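Local coordinates for DisA protein (Sorangium cellulosum, PDB 6CCA) that probably methylates carbon to build the gem-dimethyl group of disorazol on a polyketide assembly line, at residues L61-L69 with V340-A348. Numbering follows the deposited sequence.
Sequences LERFSEDLL and VVHFLTLSA
H342, first residue of the short helix 342-346, meets helix 55-75 near E62, the CA atoms of the pair lying 5.9 Å apart, and the axes of 61-69 and 342-346 approach to 9.2 Å with their N-to-C directions 40° apart. It is a helix-helix contact with a knob-into-hole core, H342 being the knob among E62, R63, S65 and E66, and it joins the N-terminal helices to the chain that follows strand 330-337 of the methyltransferase sheet. The E62 carboxylate comes up to the start of the short helix from across the interface, V341 holding the N-cap position. Its chain folds at chi2 (-90°), and OE2 accepts from the backbone N of H342 with an N-H...O angle of 160°; the modelled 2.4 Å between E62 OE2 and H342 N is very short, so the exact place of OE2 is doubtful. A water modelled close to E62 OE2 accepts from F343 N, probably relaying the carboxylate to the next amide. Another water links E62 OE1 to V340 O. The same OE1 lies 3.5 Å above the H342 ring, toward its rim, with carboxylate and ring planes 32° apart. CG of H342 stands anti to its own carbonyl carbon, which sets the ring in the hollow between E62 and E66; at the ring edge, NE2 makes a weak bond to E66 OE2, whose modelled position is less sure. Beside this polar group L61 CD2 meets F343 CB at 4.3 Å. Further along helix 55-75, toward L69, the surfaces turn apolar: S65 CB packs 3.5 Å from H342 CB. I111 and L108 of helix 102-114 touch H342 and L346 respectively, while L158 of helix 152-163 touches S65 and F343. L346 reaches over with both methyls, CD2 meeting L69 CD1 at 4.2 Å and CD1 resting 3.8 Å from S65 CB.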
ATOM      1  N   LEU A  61      17.402   4.046   4.316  1.00 15.15           N
ATOM      2  CA  LEU A  61      16.787   3.704   3.016  1.00 15.08           C
ATOM      3  C   LEU A  61      16.300   4.945   2.280  1.00 15.79           C
ATOM      4  O   LEU A  61      16.441   5.041   1.067  1.00 17.81           O
ATOM      5  CB  LEU A  61      15.715   2.620   3.241  1.00 15.60           C
ATOM      6  CG  LEU A  61      14.973   2.148   2.009  1.00 16.12           C
ATOM      7  CD1 LEU A  61      15.885   1.415   1.080  1.00 15.81           C
ATOM      8  CD2 LEU A  61      13.843   1.267   2.383  1.00 17.31           C
ATOM      9  N   GLU A  62      15.751   5.898   3.001  1.00 15.99           N
ATOM     10  CA  GLU A  62      15.272   7.124   2.385  1.00 18.93           C
ATOM     11  C   GLU A  62      16.409   7.949   1.768  1.00 17.51           C
ATOM     12  O   GLU A  62      16.306   8.429   0.682  1.00 20.01           O
ATOM     13  CB  GLU A  62      14.523   8.000   3.391  1.00 21.92           C
ATOM     14  CG  GLU A  62      13.065   7.688   3.505  1.00 32.99           C
ATOM     15  CD  GLU A  62      12.210   8.511   2.532  1.00 31.71           C
ATOM     16  OE1 GLU A  62      11.874   9.683   2.767  1.00 33.80           O
ATOM     17  OE2 GLU A  62      11.921   7.972   1.547  1.00 26.10           O
ATOM     18  N   ARG A  63      17.474   8.115   2.520  1.00 17.35           N
ATOM     19  CA  ARG A  63      18.618   8.864   2.059  1.00 19.74           C
ATOM     20  C   ARG A  63      19.265   8.164   0.850  1.00 19.03           C
ATOM     21  O   ARG A  63      19.569   8.773  -0.098  1.00 18.29           O
ATOM     22  CB  ARG A  63      19.626   9.081   3.177  1.00 21.40           C
ATOM     23  CG  ARG A  63      19.177  10.005   4.309  1.00 28.01           C
ATOM     24  CD  ARG A  63      18.295  11.194   3.897  1.00 34.67           C
ATOM     25  NE  ARG A  63      16.962  11.007   4.471  1.00 51.09           N
ATOM     26  CZ  ARG A  63      15.813  11.475   4.008  1.00 53.61           C
ATOM     27  NH1 ARG A  63      15.714  12.247   2.966  1.00 43.61           N
ATOM     28  NH2 ARG A  63      14.725  11.114   4.630  1.00 70.16           N
ATOM     29  N   PHE A  64      19.422   6.874   0.938  1.00 17.69           N
ATOM     30  CA  PHE A  64      19.905   6.093  -0.173  1.00 16.71           C
ATOM     31  C   PHE A  64      19.072   6.317  -1.446  1.00 16.00           C
ATOM     32  O   PHE A  64      19.602   6.464  -2.504  1.00 15.63           O
ATOM     33  CB  PHE A  64      19.956   4.635   0.239  1.00 16.14           C
ATOM     34  CG  PHE A  64      20.248   3.678  -0.877  1.00 17.09           C
ATOM     35  CD1 PHE A  64      21.496   3.602  -1.429  1.00 18.02           C
ATOM     36  CD2 PHE A  64      19.288   2.819  -1.323  1.00 17.33           C
ATOM     37  CE1 PHE A  64      21.764   2.732  -2.428  1.00 18.50           C
ATOM     38  CE2 PHE A  64      19.556   1.922  -2.325  1.00 17.83           C
ATOM     39  CZ  PHE A  64      20.808   1.878  -2.869  1.00 18.31           C
ATOM     40  N   SER A  65      17.754   6.340  -1.297  1.00 14.48           N
ATOM     41  CA  SER A  65      16.895   6.543  -2.445  1.00 15.66           C
ATOM     42  C   SER A  65      17.207   7.878  -3.128  1.00 15.00           C
ATOM     43  O   SER A  65      17.198   7.969  -4.331  1.00 13.81           O
ATOM     44  CB  SER A  65      15.417   6.473  -2.018  1.00 16.71           C
ATOM     45  OG  SER A  65      15.110   5.191  -1.482  1.00 19.12           O
ATOM     46  N   GLU A  66      17.464   8.917  -2.344  1.00 15.25           N
ATOM     47  CA  GLU A  66      17.825  10.216  -2.880  1.00 16.29           C
ATOM     48  C   GLU A  66      19.103  10.159  -3.734  1.00 16.01           C
ATOM     49  O   GLU A  66      19.135  10.684  -4.844  1.00 16.78           O
ATOM     50  CB  GLU A  66      18.043  11.189  -1.717  1.00 17.33           C
ATOM     51  CG  GLU A  66      16.757  11.528  -1.012  1.00 18.63           C
ATOM     52  CD  GLU A  66      16.973  12.251   0.309  1.00 22.64           C
ATOM     53  OE1 GLU A  66      18.094  12.330   0.825  1.00 21.59           O
ATOM     54  OE2 GLU A  66      15.970  12.755   0.792  1.00 25.39           O
ATOM     55  N   ASP A  67      20.141   9.549  -3.155  1.00 15.33           N
ATOM     56  CA  ASP A  67      21.417   9.381  -3.807  1.00 17.03           C
ATOM     57  C   ASP A  67      21.364   8.513  -5.068  1.00 16.63           C
ATOM     58  O   ASP A  67      21.908   8.835  -6.104  1.00 16.55           O
ATOM     59  CB  ASP A  67      22.373   8.787  -2.825  1.00 17.30           C
ATOM     60  CG  ASP A  67      22.665   9.750  -1.619  1.00 23.57           C
ATOM     61  OD1 ASP A  67      22.202  10.920  -1.597  1.00 24.47           O
ATOM     62  OD2 ASP A  67      23.217   9.258  -0.653  1.00 27.36           O
ATOM     63  N   LEU A  68      20.596   7.429  -4.978  1.00 17.02           N
ATOM     64  CA  LEU A  68      20.350   6.533  -6.103  1.00 15.28           C
ATOM     65  C   LEU A  68      19.687   7.290  -7.229  1.00 16.49           C
ATOM     66  O   LEU A  68      20.012   7.070  -8.398  1.00 15.57           O
ATOM     67  CB  LEU A  68      19.429   5.365  -5.600  1.00 15.95           C
ATOM     68  CG  LEU A  68      19.321   4.163  -6.551  1.00 16.52           C
ATOM     69  CD1 LEU A  68      20.658   3.470  -6.892  1.00 17.20           C
ATOM     70  CD2 LEU A  68      18.291   3.206  -5.918  1.00 18.28           C
ATOM     71  N   LEU A  69      18.687   8.115  -6.883  1.00 14.91           N
ATOM     72  CA  LEU A  69      18.013   8.907  -7.862  1.00 17.84           C
ATOM     73  C   LEU A  69      18.985   9.873  -8.573  1.00 16.39           C
ATOM     74  O   LEU A  69      18.939  10.005  -9.788  1.00 17.27           O
ATOM     75  CB  LEU A  69      16.851   9.665  -7.220  1.00 17.45           C
ATOM     76  CG  LEU A  69      16.092  10.568  -8.157  1.00 17.28           C
ATOM     77  CD1 LEU A  69      15.532   9.867  -9.368  1.00 17.49           C
ATOM     78  CD2 LEU A  69      14.955  11.277  -7.397  1.00 17.94           C
ATOM     79  N   VAL A 340       4.699   9.221   1.981  1.00 17.73           N
ATOM     80  CA  VAL A 340       5.110   9.101   0.612  1.00 18.83           C
ATOM     81  C   VAL A 340       6.647   8.882   0.618  1.00 21.19           C
ATOM     82  O   VAL A 340       7.408   9.733   0.183  1.00 22.57           O
ATOM     83  CB  VAL A 340       4.832  10.355  -0.218  1.00 20.43           C
ATOM     84  CG1 VAL A 340       5.049  10.012  -1.671  1.00 20.23           C
ATOM     85  CG2 VAL A 340       3.372  10.801  -0.121  1.00 20.48           C
ATOM     86  N   VAL A 341       7.103   7.785   1.153  1.00 19.84           N
ATOM     87  CA  VAL A 341       8.561   7.480   1.152  1.00 20.44           C
ATOM     88  C   VAL A 341       9.157   7.347  -0.267  1.00 17.79           C
ATOM     89  O   VAL A 341       8.497   6.881  -1.229  1.00 16.78           O
ATOM     90  CB  VAL A 341       8.857   6.231   2.030  1.00 19.87           C
ATOM     91  CG1 VAL A 341       8.432   6.523   3.460  1.00 24.34           C
ATOM     92  CG2 VAL A 341       8.146   4.982   1.521  1.00 20.42           C
ATOM     93  N   HIS A 342      10.453   7.741  -0.391  1.00 17.80           N
ATOM     94  CA  HIS A 342      11.114   7.762  -1.690  1.00 17.69           C
ATOM     95  C   HIS A 342      11.204   6.351  -2.273  1.00 18.10           C
ATOM     96  O   HIS A 342      11.104   6.142  -3.489  1.00 17.17           O
ATOM     97  CB  HIS A 342      12.507   8.342  -1.548  1.00 19.70           C
ATOM     98  CG  HIS A 342      12.527   9.736  -1.021  1.00 19.98           C
ATOM     99  ND1 HIS A 342      11.520  10.660  -1.262  1.00 20.52           N
ATOM    100  CD2 HIS A 342      13.469  10.391  -0.293  1.00 21.89           C
ATOM    101  CE1 HIS A 342      11.811  11.790  -0.653  1.00 20.71           C
ATOM    102  NE2 HIS A 342      12.991  11.656  -0.073  1.00 21.47           N
ATOM    103  N   PHE A 343      11.314   5.374  -1.398  1.00 18.82           N
ATOM    104  CA  PHE A 343      11.321   3.990  -1.825  1.00 18.94           C
ATOM    105  C   PHE A 343      10.137   3.669  -2.655  1.00 18.47           C
ATOM    106  O   PHE A 343      10.202   2.968  -3.663  1.00 19.75           O
ATOM    107  CB  PHE A 343      11.346   3.029  -0.606  1.00 21.88           C
ATOM    108  CG  PHE A 343      10.956   1.616  -0.998  1.00 23.14           C
ATOM    109  CD1 PHE A 343      11.861   0.814  -1.701  1.00 25.02           C
ATOM    110  CD2 PHE A 343       9.686   1.140  -0.781  1.00 25.29           C
ATOM    111  CE1 PHE A 343      11.527  -0.487  -2.151  1.00 26.58           C
ATOM    112  CE2 PHE A 343       9.297  -0.125  -1.242  1.00 28.21           C
ATOM    113  CZ  PHE A 343      10.233  -0.962  -1.915  1.00 27.65           C
ATOM    114  N   LEU A 344       8.961   4.104  -2.211  1.00 16.81           N
ATOM    115  CA  LEU A 344       7.749   3.881  -2.977  1.00 18.03           C
ATOM    116  C   LEU A 344       7.677   4.689  -4.257  1.00 17.19           C
ATOM    117  O   LEU A 344       7.260   4.186  -5.336  1.00 19.31           O
ATOM    118  CB  LEU A 344       6.504   4.204  -2.107  1.00 16.97           C
ATOM    119  CG  LEU A 344       6.313   3.207  -0.951  1.00 19.73           C
ATOM    120  CD1 LEU A 344       5.112   3.706  -0.120  1.00 20.92           C
ATOM    121  CD2 LEU A 344       6.045   1.791  -1.442  1.00 21.47           C
ATOM    122  N   THR A 345       8.002   5.980  -4.166  1.00 16.92           N
ATOM    123  CA  THR A 345       7.973   6.792  -5.374  1.00 17.40           C
ATOM    124  C   THR A 345       8.800   6.153  -6.501  1.00 17.20           C
ATOM    125  O   THR A 345       8.368   6.090  -7.642  1.00 18.26           O
ATOM    126  CB  THR A 345       8.451   8.239  -5.123  1.00 17.64           C
ATOM    127  OG1 THR A 345       7.562   8.882  -4.170  1.00 17.05           O
ATOM    128  CG2 THR A 345       8.480   9.023  -6.470  1.00 18.19           C
ATOM    129  N   LEU A 346       9.976   5.666  -6.164  1.00 17.23           N
ATOM    130  CA  LEU A 346      10.891   5.096  -7.180  1.00 17.63           C
ATOM    131  C   LEU A 346      10.417   3.759  -7.763  1.00 19.87           C
ATOM    132  O   LEU A 346      10.688   3.506  -8.922  1.00 20.24           O
ATOM    133  CB  LEU A 346      12.284   4.898  -6.619  1.00 16.84           C
ATOM    134  CG  LEU A 346      13.053   6.138  -6.296  1.00 19.52           C
ATOM    135  CD1 LEU A 346      14.382   5.790  -5.633  1.00 22.26           C
ATOM    136  CD2 LEU A 346      13.229   6.889  -7.587  1.00 24.77           C
ATOM    137  N   SER A 347       9.689   2.969  -6.949  1.00 19.37           N
ATOM    138  CA  SER A 347       9.255   1.629  -7.277  1.00 20.20           C
ATOM    139  C   SER A 347       7.789   1.568  -7.659  1.00 22.13           C
ATOM    140  O   SER A 347       7.482   1.470  -8.866  1.00 22.13           O
ATOM    141  CB  SER A 347       9.602   0.637  -6.211  1.00 20.23           C
ATOM    142  OG  SER A 347       9.098   0.879  -4.922  1.00 18.07           O
ATOM    143  N   ALA A 348       6.919   1.695  -6.652  1.00 23.29           N
ATOM    144  CA  ALA A 348       5.444   1.734  -6.865  1.00 25.64           C
ATOM    145  C   ALA A 348       5.048   2.884  -7.781  1.00 24.98           C
ATOM    146  O   ALA A 348       4.119   2.780  -8.565  1.00 24.87           O
ATOM    147  CB  ALA A 348       4.736   1.833  -5.511  1.00 27.67           C
TER
HETATM  148  O   HOH W   1      12.384   5.578   1.391  1.00 25.67           O
HETATM  149  O   HOH W   2       9.268  11.276   1.676  1.00 27.54           O